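PDB 2PBE: aminoglycoside 6-adenylyltransferase from Bacillus subtilis, which confers resistance to streptomycin by transferring the AMP or GMP part of ATP or GTP to O-6 of the drug. Local coordinates for residues Q43-S48 with D98-D103; R70-K75 with I93-D98; G87-Y92 with T105-R110. All coordinates share one frame; numbering follows the deposited sequence.

Contact 1: residues Q43-S48 with D98-D103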
loop_
_atom_site.group_PDB
_atom_site.type_symbol
_atom_site.label_atom_id
_atom_site.label_comp_id
_atom_site.label_asym_id
_atom_site.label_seq_id
_atom_site.Cartn_x
_atom_site.Cartn_y
_atom_site.Cartn_z
ATOM N N GLN A 43 -16.138 -4.546 -14.431
ATOM C CA GLN A 43 -15.559 -3.561 -13.539
ATOM C C GLN A 43 -16.095 -3.622 -12.097
ATOM O O GLN A 43 -15.541 -2.946 -11.212
ATOM C CB GLN A 43 -15.688 -2.147 -14.180
ATOM C CG GLN A 43 -16.804 -1.196 -13.584
ATOM C CD GLN A 43 -18.239 -1.759 -13.804
ATOM O OE1 GLN A 43 -18.616 -1.980 -14.950
ATOM N NE2 GLN A 43 -19.024 -1.990 -12.715
ATOM N N ASP A 44 -17.105 -4.475 -11.875
ATOM C CA ASP A 44 -17.724 -4.683 -10.575
ATOM C C ASP A 44 -16.692 -4.877 -9.469
ATOM O O ASP A 44 -15.648 -5.490 -9.676
ATOM C CB ASP A 44 -18.618 -5.927 -10.592
ATOM C CG ASP A 44 -19.720 -5.859 -11.634
ATOM O OD1 ASP A 44 -20.349 -4.788 -11.781
ATOM O OD2 ASP A 44 -19.958 -6.892 -12.307
ATOM N N TYR A 45 -17.009 -4.378 -8.284
ATOM C CA TYR A 45 -16.112 -4.499 -7.148
ATOM C C TYR A 45 -16.555 -5.541 -6.142
ATOM O O TYR A 45 -17.704 -5.579 -5.703
ATOM C CB TYR A 45 -15.966 -3.148 -6.476
ATOM C CG TYR A 45 -15.390 -2.125 -7.423
ATOM C CD1 TYR A 45 -13.996 -2.088 -7.679
ATOM C CD2 TYR A 45 -16.233 -1.217 -8.121
ATOM C CE1 TYR A 45 -13.441 -1.158 -8.616
ATOM C CE2 TYR A 45 -15.697 -0.280 -9.069
ATOM C CZ TYR A 45 -14.293 -0.260 -9.308
ATOM O OH TYR A 45 -13.749 0.615 -10.232
ATOM N N ASP A 46 -15.616 -6.417 -5.816
ATOM C CA ASP A 46 -15.843 -7.492 -4.850
ATOM C C ASP A 46 -14.991 -7.280 -3.629
ATOM O O ASP A 46 -13.811 -7.575 -3.634
ATOM C CB ASP A 46 -15.487 -8.837 -5.456
ATOM C CG ASP A 46 -16.709 -9.626 -5.885
ATOM O OD1 ASP A 46 -17.341 -10.241 -4.995
ATOM O OD2 ASP A 46 -17.042 -9.622 -7.104
ATOM N N ILE A 47 -15.601 -6.734 -2.593
ATOM C CA ILE A 47 -14.902 -6.423 -1.368
ATOM C C ILE A 47 -15.432 -7.201 -0.182
ATOM O O ILE A 47 -16.618 -7.500 -0.113
ATOM C CB ILE A 47 -15.050 -4.930 -1.058
ATOM C CG1 ILE A 47 -14.720 -4.109 -2.310
ATOM C CG2 ILE A 47 -14.153 -4.537 0.110
ATOM C CD1 ILE A 47 -13.286 -4.258 -2.828
ATOM N N SER A 48 -14.546 -7.528 0.751
ATOM C CA SER A 48 -14.925 -8.243 1.965
ATOM C C SER A 48 -14.246 -7.581 3.155
ATOM O O SER A 48 -13.020 -7.421 3.170
ATOM C CB SER A 48 -14.470 -9.707 1.919
ATOM O OG SER A 48 -15.159 -10.452 0.943
ATOM N N ASP A 98 -23.270 6.517 -10.460
ATOM C CA ASP A 98 -22.186 6.797 -11.401
ATOM C C ASP A 98 -21.981 5.603 -12.327
ATOM O O ASP A 98 -21.223 5.674 -13.288
ATOM C CB ASP A 98 -20.884 7.094 -10.652
ATOM C CG ASP A 98 -20.207 5.843 -10.115
ATOM O OD1 ASP A 98 -20.879 5.028 -9.458
ATOM O OD2 ASP A 98 -18.993 5.677 -10.356
ATOM N N GLY A 99 -22.665 4.502 -12.029
ATOM C CA GLY A 99 -22.556 3.322 -12.862
ATOM C C GLY A 99 -21.818 2.162 -12.235
ATOM O O GLY A 99 -21.938 1.037 -12.717
ATOM N N ASN A 100 -21.056 2.403 -11.169
ATOM C CA ASN A 100 -20.326 1.302 -10.563
ATOM C C ASN A 100 -21.182 0.341 -9.751
ATOM O O ASN A 100 -22.235 0.705 -9.213
ATOM C CB ASN A 100 -19.149 1.837 -9.736
ATOM C CG ASN A 100 -17.962 2.213 -10.610
ATOM O OD1 ASN A 100 -17.365 1.357 -11.263
ATOM N ND2 ASN A 100 -17.622 3.484 -10.634
ATOM N N LYS A 101 -20.734 -0.906 -9.702
ATOM C CA LYS A 101 -21.434 -1.940 -8.966
ATOM C C LYS A 101 -20.491 -2.511 -7.928
ATOM O O LYS A 101 -19.337 -2.816 -8.218
ATOM C CB LYS A 101 -21.888 -3.045 -9.908
ATOM C CG LYS A 101 -23.265 -3.603 -9.549
ATOM C CD LYS A 101 -23.217 -4.671 -8.482
ATOM C CE LYS A 101 -22.782 -6.015 -9.068
ATOM N NZ LYS A 101 -22.976 -7.137 -8.103
ATOM N N LEU A 102 -20.983 -2.642 -6.706
ATOM C CA LEU A 102 -20.167 -3.185 -5.643
ATOM C C LEU A 102 -20.873 -4.374 -5.029
ATOM O O LEU A 102 -22.101 -4.452 -5.030
ATOM C CB LEU A 102 -19.906 -2.119 -4.568
ATOM C CG LEU A 102 -19.302 -2.623 -3.250
ATOM C CD1 LEU A 102 -17.866 -3.086 -3.465
ATOM C CD2 LEU A 102 -19.365 -1.545 -2.218
ATOM N N ASP A 103 -20.070 -5.300 -4.519
ATOM C CA ASP A 103 -20.549 -6.481 -3.834
ATOM C C ASP A 103 -19.698 -6.515 -2.561
ATOM O O ASP A 103 -18.526 -6.868 -2.597
ATOM C CB ASP A 103 -20.292 -7.718 -4.678
ATOM C CG ASP A 103 -21.546 -8.527 -4.905
ATOM O OD1 ASP A 103 -22.130 -8.994 -3.899
ATOM O OD2 ASP A 103 -21.951 -8.689 -6.086
#

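Contact 2: residues R70-K75 with I93-D98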
loop_
_atom_site.group_PDB
_atom_site.type_symbol
_atom_site.label_atom_id
_atom_site.label_comp_id
_atom_site.label_asym_id
_atom_site.label_seq_id
_atom_site.Cartn_x
_atom_site.Cartn_y
_atom_site.Cartn_z
ATOM N N ARG A 70 -26.887 5.863 -4.846
ATOM C CA ARG A 70 -27.122 4.632 -5.582
ATOM C C ARG A 70 -28.475 4.556 -6.259
ATOM O O ARG A 70 -29.424 5.244 -5.867
ATOM C CB ARG A 70 -26.955 3.431 -4.649
ATOM C CG ARG A 70 -27.567 3.599 -3.279
ATOM C CD ARG A 70 -27.305 2.393 -2.388
ATOM N NE ARG A 70 -27.260 2.779 -0.983
ATOM C CZ ARG A 70 -28.300 3.193 -0.280
ATOM N NH1 ARG A 70 -29.500 3.278 -0.834
ATOM N NH2 ARG A 70 -28.141 3.537 0.985
ATOM N N ILE A 71 -28.539 3.711 -7.286
ATOM C CA ILE A 71 -29.759 3.473 -8.042
ATOM C C ILE A 71 -30.625 2.525 -7.203
ATOM O O ILE A 71 -31.825 2.730 -7.074
ATOM C CB ILE A 71 -29.420 2.851 -9.420
ATOM C CG1 ILE A 71 -28.655 3.882 -10.254
ATOM C CG2 ILE A 71 -30.686 2.382 -10.121
ATOM C CD1 ILE A 71 -28.059 3.360 -11.528
HETATM N N MSE A 72 -30.014 1.490 -6.633
HETATM C CA MSE A 72 -30.744 0.563 -5.767
HETATM C C MSE A 72 -29.782 -0.342 -5.023
HETATM O O MSE A 72 -28.571 -0.305 -5.268
HETATM C CB MSE A 72 -31.717 -0.290 -6.568
HETATM C CG MSE A 72 -31.034 -1.364 -7.362
HETATM SE SE MSE A 72 -32.237 -2.548 -8.290
HETATM C CE MSE A 72 -31.103 -2.983 -9.742
HETATM N N MSE A 73 -30.321 -1.181 -4.139
HETATM C CA MSE A 73 -29.483 -2.068 -3.359
HETATM C C MSE A 73 -30.214 -3.328 -2.951
HETATM O O MSE A 73 -31.430 -3.323 -2.795
HETATM C CB MSE A 73 -29.019 -1.301 -2.126
HETATM C CG MSE A 73 -28.285 -2.110 -1.097
HETATM SE SE MSE A 73 -27.936 -0.986 0.444
HETATM C CE MSE A 73 -29.492 -1.366 1.535
ATOM N N GLN A 74 -29.451 -4.410 -2.766
ATOM C CA GLN A 74 -30.015 -5.686 -2.345
ATOM C C GLN A 74 -29.229 -6.228 -1.152
ATOM O O GLN A 74 -27.992 -6.158 -1.132
ATOM C CB GLN A 74 -29.987 -6.699 -3.502
ATOM C CG GLN A 74 -30.530 -8.091 -3.145
ATOM C CD GLN A 74 -30.599 -9.036 -4.342
ATOM O OE1 GLN A 74 -31.295 -8.764 -5.332
ATOM N NE2 GLN A 74 -29.868 -10.153 -4.262
ATOM N N LYS A 75 -29.942 -6.725 -0.144
ATOM C CA LYS A 75 -29.308 -7.308 1.038
ATOM C C LYS A 75 -29.786 -8.765 1.044
ATOM O O LYS A 75 -30.822 -9.088 1.624
ATOM C CB LYS A 75 -29.724 -6.565 2.306
ATOM C CG LYS A 75 -29.264 -5.115 2.328
ATOM C CD LYS A 75 -29.518 -4.413 3.655
ATOM C CE LYS A 75 -30.961 -3.991 3.843
ATOM N NZ LYS A 75 -31.228 -3.520 5.245
ATOM N N ILE A 93 -25.461 -5.622 -2.224
ATOM C CA ILE A 93 -25.132 -5.545 -3.639
ATOM C C ILE A 93 -25.655 -4.167 -3.977
ATOM O O ILE A 93 -26.857 -3.907 -3.833
ATOM C CB ILE A 93 -25.842 -6.617 -4.519
ATOM C CG1 ILE A 93 -25.205 -7.991 -4.303
ATOM C CG2 ILE A 93 -25.684 -6.275 -6.000
ATOM C CD1 ILE A 93 -25.457 -8.593 -2.967
ATOM N N ILE A 94 -24.760 -3.272 -4.378
ATOM C CA ILE A 94 -25.148 -1.911 -4.700
ATOM C C ILE A 94 -24.888 -1.559 -6.155
ATOM O O ILE A 94 -23.850 -1.926 -6.725
ATOM C CB ILE A 94 -24.380 -0.896 -3.806
ATOM C CG1 ILE A 94 -24.566 -1.253 -2.337
ATOM C CG2 ILE A 94 -24.908 0.525 -4.030
ATOM C CD1 ILE A 94 -23.648 -0.478 -1.401
ATOM N N LEU A 95 -25.842 -0.845 -6.740
ATOM C CA LEU A 95 -25.699 -0.371 -8.098
ATOM C C LEU A 95 -25.612 1.136 -7.942
ATOM O O LEU A 95 -26.609 1.797 -7.665
ATOM C CB LEU A 95 -26.908 -0.750 -8.959
ATOM C CG LEU A 95 -26.736 -0.263 -10.409
ATOM C CD1 LEU A 95 -25.572 -0.963 -11.059
ATOM C CD2 LEU A 95 -28.003 -0.473 -11.200
ATOM N N PHE A 96 -24.413 1.681 -8.109
ATOM C CA PHE A 96 -24.208 3.120 -7.950
ATOM C C PHE A 96 -24.723 3.989 -9.092
ATOM O O PHE A 96 -24.813 3.550 -10.242
ATOM C CB PHE A 96 -22.726 3.406 -7.720
ATOM C CG PHE A 96 -22.211 2.920 -6.392
ATOM C CD1 PHE A 96 -22.557 3.595 -5.202
ATOM C CD2 PHE A 96 -21.427 1.754 -6.311
ATOM C CE1 PHE A 96 -22.125 3.117 -3.931
ATOM C CE2 PHE A 96 -20.981 1.255 -5.050
ATOM C CZ PHE A 96 -21.331 1.941 -3.851
ATOM N N GLU A 97 -25.072 5.223 -8.758
ATOM C CA GLU A 97 -25.562 6.150 -9.761
ATOM C C GLU A 97 -24.538 6.417 -10.849
ATOM O O GLU A 97 -24.894 6.532 -12.016
ATOM C CB GLU A 97 -25.965 7.479 -9.122
ATOM C CG GLU A 97 -27.415 7.569 -8.730
ATOM C CD GLU A 97 -27.775 8.941 -8.194
ATOM O OE1 GLU A 97 -27.369 9.950 -8.816
ATOM O OE2 GLU A 97 -28.456 9.009 -7.143
ATOM N N ASP A 98 -23.270 6.517 -10.460
ATOM C CA ASP A 98 -22.186 6.797 -11.401
ATOM C C ASP A 98 -21.981 5.603 -12.327
ATOM O O ASP A 98 -21.223 5.674 -13.288
ATOM C CB ASP A 98 -20.884 7.094 -10.652
ATOM C CG ASP A 98 -20.207 5.843 -10.115
ATOM O OD1 ASP A 98 -20.879 5.028 -9.458
ATOM O OD2 ASP A 98 -18.993 5.677 -10.356
#

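Contact 3: residues G87-Y92 with T105-R110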
loop_
_atom_site.group_PDB
_atom_site.type_symbol
_atom_site.label_atom_id
_atom_site.label_comp_id
_atom_site.label_asym_id
_atom_site.label_seq_id
_atom_site.Cartn_x
_atom_site.Cartn_y
_atom_site.Cartn_z
ATOM N N GLY A 87 -24.215 -18.365 5.803
ATOM C CA GLY A 87 -23.640 -18.499 7.129
ATOM C C GLY A 87 -23.869 -17.299 8.022
ATOM O O GLY A 87 -25.000 -16.859 8.198
ATOM N N ASN A 88 -22.782 -16.770 8.581
ATOM C CA ASN A 88 -22.845 -15.609 9.466
ATOM C C ASN A 88 -22.461 -14.346 8.741
ATOM O O ASN A 88 -22.166 -13.320 9.367
ATOM C CB ASN A 88 -21.913 -15.799 10.647
ATOM C CG ASN A 88 -22.522 -16.643 11.703
ATOM O OD1 ASN A 88 -23.513 -16.249 12.328
ATOM N ND2 ASN A 88 -21.962 -17.833 11.904
ATOM N N TRP A 89 -22.444 -14.439 7.415
ATOM C CA TRP A 89 -22.100 -13.291 6.613
ATOM C C TRP A 89 -23.330 -12.440 6.455
ATOM O O TRP A 89 -24.446 -12.837 6.802
ATOM C CB TRP A 89 -21.685 -13.679 5.206
ATOM C CG TRP A 89 -20.448 -14.522 4.963
ATOM C CD1 TRP A 89 -19.920 -14.778 3.726
ATOM C CD2 TRP A 89 -19.650 -15.261 5.898
ATOM N NE1 TRP A 89 -18.863 -15.628 3.819
ATOM C CE2 TRP A 89 -18.659 -15.950 5.131
ATOM C CE3 TRP A 89 -19.663 -15.424 7.299
ATOM C CZ2 TRP A 89 -17.685 -16.797 5.719
ATOM C CZ3 TRP A 89 -18.699 -16.269 7.896
ATOM C CH2 TRP A 89 -17.715 -16.950 7.092
ATOM N N PHE A 90 -23.093 -11.273 5.881
ATOM C CA PHE A 90 -24.131 -10.319 5.573
ATOM C C PHE A 90 -23.490 -9.488 4.479
ATOM O O PHE A 90 -22.396 -8.950 4.653
ATOM C CB PHE A 90 -24.453 -9.441 6.781
ATOM C CG PHE A 90 -25.816 -8.819 6.709
ATOM C CD1 PHE A 90 -26.969 -9.589 6.955
ATOM C CD2 PHE A 90 -25.962 -7.468 6.354
ATOM C CE1 PHE A 90 -28.263 -9.017 6.851
ATOM C CE2 PHE A 90 -27.256 -6.874 6.242
ATOM C CZ PHE A 90 -28.411 -7.657 6.492
ATOM N N SER A 91 -24.156 -9.401 3.341
ATOM C CA SER A 91 -23.596 -8.644 2.247
ATOM C C SER A 91 -24.565 -7.620 1.697
ATOM O O SER A 91 -25.720 -7.558 2.100
ATOM C CB SER A 91 -23.173 -9.601 1.157
ATOM O OG SER A 91 -24.267 -10.401 0.781
ATOM N N TYR A 92 -24.075 -6.820 0.762
ATOM C CA TYR A 92 -24.855 -5.781 0.127
ATOM C C TYR A 92 -24.484 -5.783 -1.339
ATOM O O TYR A 92 -23.317 -5.962 -1.674
ATOM C CB TYR A 92 -24.488 -4.421 0.709
ATOM C CG TYR A 92 -24.631 -4.312 2.211
ATOM C CD1 TYR A 92 -25.826 -3.803 2.787
ATOM C CD2 TYR A 92 -23.577 -4.711 3.081
ATOM C CE1 TYR A 92 -25.971 -3.685 4.199
ATOM C CE2 TYR A 92 -23.707 -4.612 4.504
ATOM C CZ TYR A 92 -24.912 -4.094 5.052
ATOM O OH TYR A 92 -25.068 -3.977 6.412
ATOM N N THR A 105 -19.125 -7.905 1.337
ATOM C CA THR A 105 -19.501 -8.924 2.306
ATOM C C THR A 105 -18.883 -8.595 3.648
ATOM O O THR A 105 -17.743 -8.147 3.709
ATOM C CB THR A 105 -19.019 -10.319 1.877
ATOM O OG1 THR A 105 -19.518 -10.613 0.571
ATOM C CG2 THR A 105 -19.508 -11.383 2.846
ATOM N N LEU A 106 -19.648 -8.806 4.714
ATOM C CA LEU A 106 -19.177 -8.559 6.079
ATOM C C LEU A 106 -19.027 -9.911 6.769
ATOM O O LEU A 106 -20.005 -10.538 7.184
ATOM C CB LEU A 106 -20.158 -7.670 6.862
ATOM C CG LEU A 106 -20.457 -6.256 6.337
ATOM C CD1 LEU A 106 -21.406 -5.546 7.303
ATOM C CD2 LEU A 106 -19.185 -5.455 6.178
ATOM N N ILE A 107 -17.789 -10.373 6.861
ATOM C CA ILE A 107 -17.478 -11.650 7.476
ATOM C C ILE A 107 -16.970 -11.456 8.901
ATOM O O ILE A 107 -16.200 -10.541 9.161
ATOM C CB ILE A 107 -16.387 -12.359 6.659
ATOM C CG1 ILE A 107 -16.811 -12.418 5.187
ATOM C CG2 ILE A 107 -16.110 -13.745 7.233
ATOM C CD1 ILE A 107 -15.726 -12.924 4.262
ATOM N N PRO A 108 -17.413 -12.299 9.849
ATOM C CA PRO A 108 -16.927 -12.134 11.223
ATOM C C PRO A 108 -15.407 -12.372 11.242
ATOM O O PRO A 108 -14.914 -13.329 10.639
ATOM C CB PRO A 108 -17.691 -13.198 11.985
ATOM C CG PRO A 108 -18.978 -13.283 11.235
ATOM C CD PRO A 108 -18.524 -13.269 9.803
ATOM N N ILE A 109 -14.671 -11.501 11.922
ATOM C CA ILE A 109 -13.223 -11.601 11.985
ATOM C C ILE A 109 -12.737 -12.950 12.495
ATOM O O ILE A 109 -11.692 -13.449 12.069
ATOM C CB ILE A 109 -12.647 -10.480 12.867
ATOM C CG1 ILE A 109 -11.127 -10.530 12.848
ATOM C CG2 ILE A 109 -13.135 -10.626 14.293
ATOM C CD1 ILE A 109 -10.541 -10.337 11.475
ATOM N N ARG A 110 -13.503 -13.533 13.406
ATOM C CA ARG A 110 -13.158 -14.820 13.975
ATOM C C ARG A 110 -13.069 -15.925 12.914
ATOM O O ARG A 110 -12.447 -16.958 13.148
ATOM C CB ARG A 110 -14.196 -15.197 15.047
ATOM C CG ARG A 110 -14.036 -16.601 15.638
ATOM C CD ARG A 110 -12.622 -16.856 16.201
ATOM N NE ARG A 110 -12.583 -18.045 17.053
ATOM C CZ ARG A 110 -13.142 -18.110 18.260
ATOM N NH1 ARG A 110 -13.772 -17.056 18.761
ATOM N NH2 ARG A 110 -13.089 -19.239 18.959
#

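Contact 1: residues Q43-S48 with D98-D103
Asn100 meets Tyr45 at the start of a parallel strand pairing, with OD1 set at the edge of the ring near its plane, 3.2 Å from CE2. The amide that carries this oxygen is fixed within its own turn: Asp98 OD1 takes the backbone N-H of Asn100 in an Asx turn, and OD2 takes ND2. At Lys101 the strand bonding begins. Its carbonyl O receives Tyr45 N at 2.8 Å and a nearly straight 168°, while its side chain runs past the carboxylate of Asp44 and, bent at chi2 and chi3, brings NZ to Asp103 OD2 in a 2.7 Å salt bridge. Leu102 points to the Tyr45 face; CG lies anti to the backbone N (chi1 168°), and CD1 fits between Tyr45 CB and Ile47 CG1, 3.5 Å from the latter. Asp103 then donates its N-H to Tyr45 O and accepts Ile47 N. Its carboxylate lies beside that of Asp46, the two planes nearly parallel. Asp44 and Asp46, with Asp103 on the next strand, are consistent with the acidic cluster of related nucleotidyltransferases. Helix 6-19 covers the Tyr45 face through Met9 and Phe13, and strands 23-28 and 90-96 extend the sheet beyond strands 45-51 and 101-108.

Contact 2: residues R70-K75 with I93-D98
Ile71 and Met72 both face Leu95, the signature of a classic beta bulge, here in the antiparallel pairing of strand 70-74, outermost within this chain, with strand 90-96. The backbone bonds show the step in register. Leu95 O accepts Ile71 N at 2.7 Å and Leu95 N donates to Met72 O at 3.1 Å, so one residue answers two; beyond the bulge, Gln74 N bonds to Ile93 O and Ile93 N to Gln74 O, both at 2.8 Å. Apolar contacts follow the two faces of the sheet. On the Leu95 face, CD2 of that leucine receives Ile71 CD1 at 3.8 Å and, more distantly, the terminal methyl of the selenomethionine Met72. On the Ile94 face, Met73 lies alongside Ile94 and points the same way. Contacts of flat groups gather round Ile94 CG2, which stands over the centre of the Phe96 ring, itself in a cation-pi interaction with Arg4. With Arg70 CG between the backbone N and the carbonyl carbon (chi1 42°), the extended chain passes slantwise over Ile94, bringing Arg70 CD within 3.5 Å of Ile94 CG2. The selenium of Met73 lies 4.1 Å above the plane of the Arg70 guanidinium, displaced toward its rim.

Contact 3: residues G87-Y92 with T105-R110
Strands 90-92 and 105-108 run antiparallel at 164° with their axes 4.6 Å apart, joined by a bond from Leu106 N to Phe90 O (2.8 Å) and a weak return bond from Phe90 N to Leu106 O. Trp89 CA adds a CA-H...O contact to the same Leu106 carbonyl. The indole of Trp89 carries most of the side-chain packing. Its CG lies anti to the carbonyl carbon (chi1 -64°), which lays the ring system across the second strand. Over one face sits Ile107 CG2, 3.6 Å from the centroid of the six-membered ring and only 11° off its normal, a well-formed CH-pi contact. Two further groups meet the indole obliquely: Thr105 CG2 near CD1 at the pyrrole end, and Pro108 CD, 3.5 Å from CE3, at the benzo end. Thr105, Ile107 and Pro108 thus share one indole, and Pro108 CG also touches Asn88 CB. Next along, Ser91 packs its CB against Thr105, while its hydroxyl is hydrogen-bonded to Glu77. On the opposite face of the sheet, Leu106 CD1 meets the edge of the Tyr92 ring in its plane, 3.7 Å from CE2. Phe57 of helix 54-58 covers Leu106 on that face, and Trp63 meets Tyr92 edge-to-face. The whole forms the open end of a beta hairpin, strands 90-96 and 101-108, within the mixed sheet of the nucleotidyltransferase domain.

Followed from the N terminus, the chain enters contact 1 at 43-48, contact 2 at 70-75 and contact 3 at 87-92 before any of them closes. Contact 2 closes first, at 93-98, and lies within the larger loop that contact 1 completes at 98-103, meeting it at the shared Asp98. Contact 3 closes last, at 105-110, and therefore crosses both. Together they fix four adjacent strands of one mixed sheet in the order 70-74, 90-96, 101-108, 45-51. Strand 90-96 serves contacts 2 and 3, strand 101-108 serves contacts 1 and 3, and Leu102 N to Ile94 O, 3.0 Å, probably bonds contact 1 to contact 2.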